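Local coordinates for protein predicted DNA-binding transcriptional regulator (Aliivibrio fischeri ES114, PDB 7DWN) that probably acts as a LysR-type transcriptional regulator that binds cis-regulatory DNA through a helix-turn-helix domain and controls transcription as a tetramer, at residues T69-T72 / L73-I77; R272-A275 / R276-P279. All coordinates share one frame; numbering follows the deposited sequence.

Interaction 1: T69-T72 / L73-I77; sequences TART and LVNQI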
loop_
_atom_site.group_PDB
_atom_site.type_symbol
_atom_site.label_atom_id
_atom_site.label_comp_id
_atom_site.label_asym_id
_atom_site.label_seq_id
_atom_site.Cartn_x
_atom_site.Cartn_y
_atom_site.Cartn_z
ATOM N N THR A 69 19.980 -1.339 3.668
ATOM C CA THR A 69 19.921 -2.355 2.616
ATOM C C THR A 69 19.927 -3.765 3.201
ATOM O O THR A 69 19.160 -4.634 2.764
ATOM C CB THR A 69 21.080 -2.176 1.637
ATOM O OG1 THR A 69 21.004 -0.874 1.043
ATOM C CG2 THR A 69 21.009 -3.227 0.540
ATOM N N ALA A 70 20.762 -4.001 4.214
ATOM C CA ALA A 70 20.886 -5.329 4.805
ATOM C C ALA A 70 19.641 -5.703 5.591
ATOM O O ALA A 70 19.190 -6.851 5.532
ATOM C CB ALA A 70 22.121 -5.390 5.703
ATOM N N ARG A 71 19.077 -4.756 6.345
ATOM C CA ARG A 71 17.832 -5.034 7.054
ATOM C C ARG A 71 16.713 -5.364 6.072
ATOM O O ARG A 71 15.951 -6.319 6.276
ATOM C CB ARG A 71 17.449 -3.845 7.934
ATOM C CG ARG A 71 16.145 -4.033 8.688
ATOM C CD ARG A 71 15.822 -2.810 9.528
ATOM N NE ARG A 71 16.910 -2.476 10.443
ATOM C CZ ARG A 71 17.048 -2.991 11.659
ATOM N NH1 ARG A 71 16.166 -3.872 12.113
ATOM N NH2 ARG A 71 18.070 -2.631 12.422
ATOM N N THR A 72 16.606 -4.579 4.995
ATOM C CA THR A 72 15.609 -4.848 3.964
ATOM C C THR A 72 15.784 -6.247 3.385
ATOM O O THR A 72 14.821 -7.017 3.288
ATOM C CB THR A 72 15.708 -3.794 2.857
ATOM O OG1 THR A 72 15.384 -2.504 3.389
ATOM C CG2 THR A 72 14.761 -4.124 1.711
ATOM N N LEU A 73 17.019 -6.597 3.013
ATOM C CA LEU A 73 17.276 -7.900 2.406
ATOM C C LEU A 73 16.996 -9.042 3.376
ATOM O O LEU A 73 16.443 -10.071 2.980
ATOM C CB LEU A 73 18.717 -7.967 1.904
ATOM C CG LEU A 73 19.058 -7.124 0.676
ATOM C CD1 LEU A 73 20.562 -7.062 0.490
ATOM C CD2 LEU A 73 18.387 -7.697 -0.561
ATOM N N VAL A 74 17.363 -8.883 4.648
ATOM C CA VAL A 74 17.164 -9.961 5.613
ATOM C C VAL A 74 15.679 -10.169 5.887
ATOM O O VAL A 74 15.196 -11.310 5.932
ATOM C CB VAL A 74 17.952 -9.671 6.902
ATOM C CG1 VAL A 74 17.431 -10.523 8.047
ATOM C CG2 VAL A 74 19.436 -9.927 6.682
ATOM N N ASN A 75 14.930 -9.079 6.071
ATOM C CA ASN A 75 13.493 -9.221 6.280
ATOM C C ASN A 75 12.815 -9.789 5.039
ATOM O O ASN A 75 11.869 -10.579 5.147
ATOM C CB ASN A 75 12.875 -7.879 6.677
ATOM C CG ASN A 75 13.133 -7.529 8.133
ATOM O OD1 ASN A 75 13.323 -8.411 8.971
ATOM N ND2 ASN A 75 13.138 -6.235 8.441
ATOM N N GLN A 76 13.298 -9.420 3.849
ATOM C CA GLN A 76 12.739 -9.981 2.623
ATOM C C GLN A 76 13.035 -11.472 2.512
ATOM O O GLN A 76 12.189 -12.244 2.051
ATOM C CB GLN A 76 13.286 -9.226 1.411
ATOM C CG GLN A 76 12.644 -9.628 0.101
ATOM C CD GLN A 76 11.138 -9.458 0.120
ATOM O OE1 GLN A 76 10.627 -8.340 0.198
ATOM N NE2 GLN A 76 10.416 -10.572 0.055
ATOM N N ILE A 77 14.227 -11.894 2.940
ATOM C CA ILE A 77 14.571 -13.314 2.944
ATOM C C ILE A 77 13.650 -14.076 3.889
ATOM O O ILE A 77 13.116 -15.138 3.547
ATOM C CB ILE A 77 16.052 -13.503 3.328
ATOM C CG1 ILE A 77 16.971 -13.071 2.184
ATOM C CG2 ILE A 77 16.338 -14.945 3.729
ATOM C CD1 ILE A 77 18.437 -13.029 2.566
#

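Interaction 2: R272-A275 / R276-P279; sequences RYQA and RLHP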
loop_
_atom_site.group_PDB
_atom_site.type_symbol
_atom_site.label_atom_id
_atom_site.label_comp_id
_atom_site.label_asym_id
_atom_site.label_seq_id
_atom_site.Cartn_x
_atom_site.Cartn_y
_atom_site.Cartn_z
ATOM N N ARG A 272 -10.750 -20.875 -10.953
ATOM C CA ARG A 272 -9.304 -20.803 -11.087
ATOM C C ARG A 272 -8.958 -19.624 -11.982
ATOM O O ARG A 272 -9.812 -19.092 -12.698
ATOM C CB ARG A 272 -8.718 -22.105 -11.650
ATOM C CG ARG A 272 -9.330 -22.534 -12.970
ATOM C CD ARG A 272 -8.779 -23.871 -13.436
ATOM N NE ARG A 272 -7.463 -23.752 -14.057
ATOM C CZ ARG A 272 -6.767 -24.783 -14.528
ATOM N NH1 ARG A 272 -7.258 -26.011 -14.444
ATOM N NH2 ARG A 272 -5.578 -24.589 -15.080
ATOM N N TYR A 273 -7.697 -19.211 -11.924
ATOM C CA TYR A 273 -7.210 -18.115 -12.747
ATOM C C TYR A 273 -6.063 -18.500 -13.669
ATOM O O TYR A 273 -5.961 -17.940 -14.761
ATOM C CB TYR A 273 -6.761 -16.937 -11.865
ATOM C CG TYR A 273 -6.276 -15.742 -12.655
ATOM C CD1 TYR A 273 -7.176 -14.880 -13.267
ATOM C CD2 TYR A 273 -4.918 -15.480 -12.794
ATOM C CE1 TYR A 273 -6.740 -13.789 -13.993
ATOM C CE2 TYR A 273 -4.471 -14.390 -13.520
ATOM C CZ TYR A 273 -5.388 -13.548 -14.117
ATOM O OH TYR A 273 -4.956 -12.461 -14.842
ATOM N N GLN A 274 -5.206 -19.433 -13.266
ATOM C CA GLN A 274 -4.076 -19.830 -14.092
ATOM C C GLN A 274 -4.533 -20.783 -15.188
ATOM O O GLN A 274 -5.262 -21.744 -14.923
ATOM C CB GLN A 274 -2.996 -20.485 -13.231
ATOM C CG GLN A 274 -2.411 -19.567 -12.172
ATOM C CD GLN A 274 -1.620 -18.424 -12.772
ATOM O OE1 GLN A 274 -0.969 -18.580 -13.806
ATOM N NE2 GLN A 274 -1.676 -17.263 -12.129
ATOM N N ALA A 275 -4.106 -20.511 -16.423
ATOM C CA ALA A 275 -4.466 -21.384 -17.537
ATOM C C ALA A 275 -3.859 -22.770 -17.366
ATOM O O ALA A 275 -4.500 -23.780 -17.681
ATOM C CB ALA A 275 -4.021 -20.760 -18.859
ATOM N N ARG A 276 -2.630 -22.839 -16.867
ATOM C CA ARG A 276 -1.957 -24.101 -16.594
ATOM C C ARG A 276 -1.509 -24.131 -15.141
ATOM O O ARG A 276 -0.795 -23.229 -14.689
ATOM C CB ARG A 276 -0.745 -24.304 -17.503
ATOM C CG ARG A 276 -1.048 -24.410 -18.984
ATOM C CD ARG A 276 0.200 -24.822 -19.763
ATOM N NE ARG A 276 1.349 -23.962 -19.478
ATOM C CZ ARG A 276 2.337 -24.279 -18.645
ATOM N NH1 ARG A 276 2.324 -25.442 -18.007
ATOM N NH2 ARG A 276 3.338 -23.430 -18.447
ATOM N N LEU A 277 -1.925 -25.164 -14.421
ATOM C CA LEU A 277 -1.443 -25.430 -13.076
ATOM C C LEU A 277 -0.334 -26.473 -13.126
ATOM O O LEU A 277 -0.094 -27.117 -14.150
ATOM C CB LEU A 277 -2.587 -25.913 -12.176
ATOM C CG LEU A 277 -3.422 -24.888 -11.403
ATOM C CD1 LEU A 277 -3.945 -23.793 -12.309
ATOM C CD2 LEU A 277 -4.577 -25.586 -10.702
ATOM N N HIS A 278 0.357 -26.628 -11.998
ATOM C CA HIS A 278 1.268 -27.747 -11.850
ATOM C C HIS A 278 0.472 -29.049 -11.928
ATOM O O HIS A 278 -0.734 -29.058 -11.671
ATOM C CB HIS A 278 2.035 -27.641 -10.530
ATOM C CG HIS A 278 1.158 -27.528 -9.322
ATOM N ND1 HIS A 278 0.354 -26.435 -9.083
ATOM C CD2 HIS A 278 0.972 -28.367 -8.275
ATOM C CE1 HIS A 278 -0.297 -26.608 -7.946
ATOM N NE2 HIS A 278 0.061 -27.773 -7.435
ATOM N N PRO A 279 1.124 -30.157 -12.309
ATOM C CA PRO A 279 0.377 -31.414 -12.526
ATOM C C PRO A 279 -0.581 -31.788 -11.403
ATOM O O PRO A 279 -1.704 -32.232 -11.680
ATOM C CB PRO A 279 1.503 -32.444 -12.683
ATOM C CG PRO A 279 2.622 -31.660 -13.294
ATOM C CD PRO A 279 2.543 -30.285 -12.687
HETATM O O HOH W 1 -1.203 -20.558 -16.268
#

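Interaction 1: T69-T72 / L73-I77
L73 leans back over the turn before it and touches T69, four residues earlier on helix 61-83. Its CB starts 3.5 Å from T69 O, and CG comes closer still, 3.3 Å from that same T69 O. A first torsion of -71° explains the approach: CG stands beside the backbone N of L73, on the flank where this nitrogen donates to T69 O (2.9 Å). CD1 carries the branch on to the methyl of T69, with L73 CD1 and T69 CG2 3.9 Å apart, the two side chains side by side and pointing the same way. Beyond this, the L73 side chain packs on I77 of the second subunit and on L8 of helix 5-17.

On another flank the aliphatic part of R71 runs beside N75. R71 CG meets N75 ND2 at 3.7 Å, while the guanidinium and amide planes stand 55° apart. N75 N returns a nearly straight bond to R71 O (2.9 Å, 171°). The T72 hydroxyl is held within the helix as well, hydrogen-bonded to I68 O.

Backbone bonds four residues apart, from T69-L73 through T72-Q76, define a regular alpha-helix. Since L73, Q76 and I77 all pack on the second subunit, the arrangement fits the long linker helix through which LysR-type regulators pair their helix-turn-helix domains.

Interaction 2: R272-A275 / R276-P279
R272 and L277 meet at the tight part of this turn, where the methyl CD1 of L277 lies over one face of the guanidinium, 3.3 Å from R272 NH2. The same L277 CD1 reaches Q274 CB at 3.6 Å, so one methyl touches both the arginine head and the base of the glutamine. The guanidinium is held flat from its edge: NE (3.1 Å) and NH2 (2.9 Å) of R272 both donate side-on to Q274 O, which lies only 1° out of the guanidinium plane. Two torsions bring the head round to that carbonyl, chi1 at 55°, with CG between the backbone N and the carbonyl carbon, and a bend at chi3 of -79°. E282 adds a salt bridge to R272 NH2 and also accepts from L277 N, while W285 makes a cation-pi contact with R272.

The contact lies in the link from strand 264-272 to helix 279-290 of the LysR substrate-binding domain, with H278 at the N-cap position of the helix.

The outer side is looser and wetter. Here A275 and R276 are exposed, and a water joins the two halves, accepting from R276 N at 2.8 Å and donating to Q274 OE1 at 3.2 Å. The first bond of the R276 side chain points away from 272-275, although CB and CG still touch A275, and NH1 forms a salt bridge with E58 of the second subunit.

Overall arrangement
From the N terminus, the chain passes through the helix-turn-helix region and enters helix 61-83, where interaction 1 spans successive turns and closes no long loop. The substrate-binding domain follows, and strand 264-272 ends in interaction 2, a short turn that leads into helix 279-290. The two contacts therefore come in series, neither enclosing nor crossing the other. The centres of interactions 1 and 2 are about 31 Å apart and their nearest atoms about 18 Å, without touching. The first belongs to the helix that packs on helix 5-17, the second to the strand-helix connection of the other domain. Both touch the second subunit, interaction 1 through side-chain packing and interaction 2 through packing and the R276 bridge to E58 of that subunit.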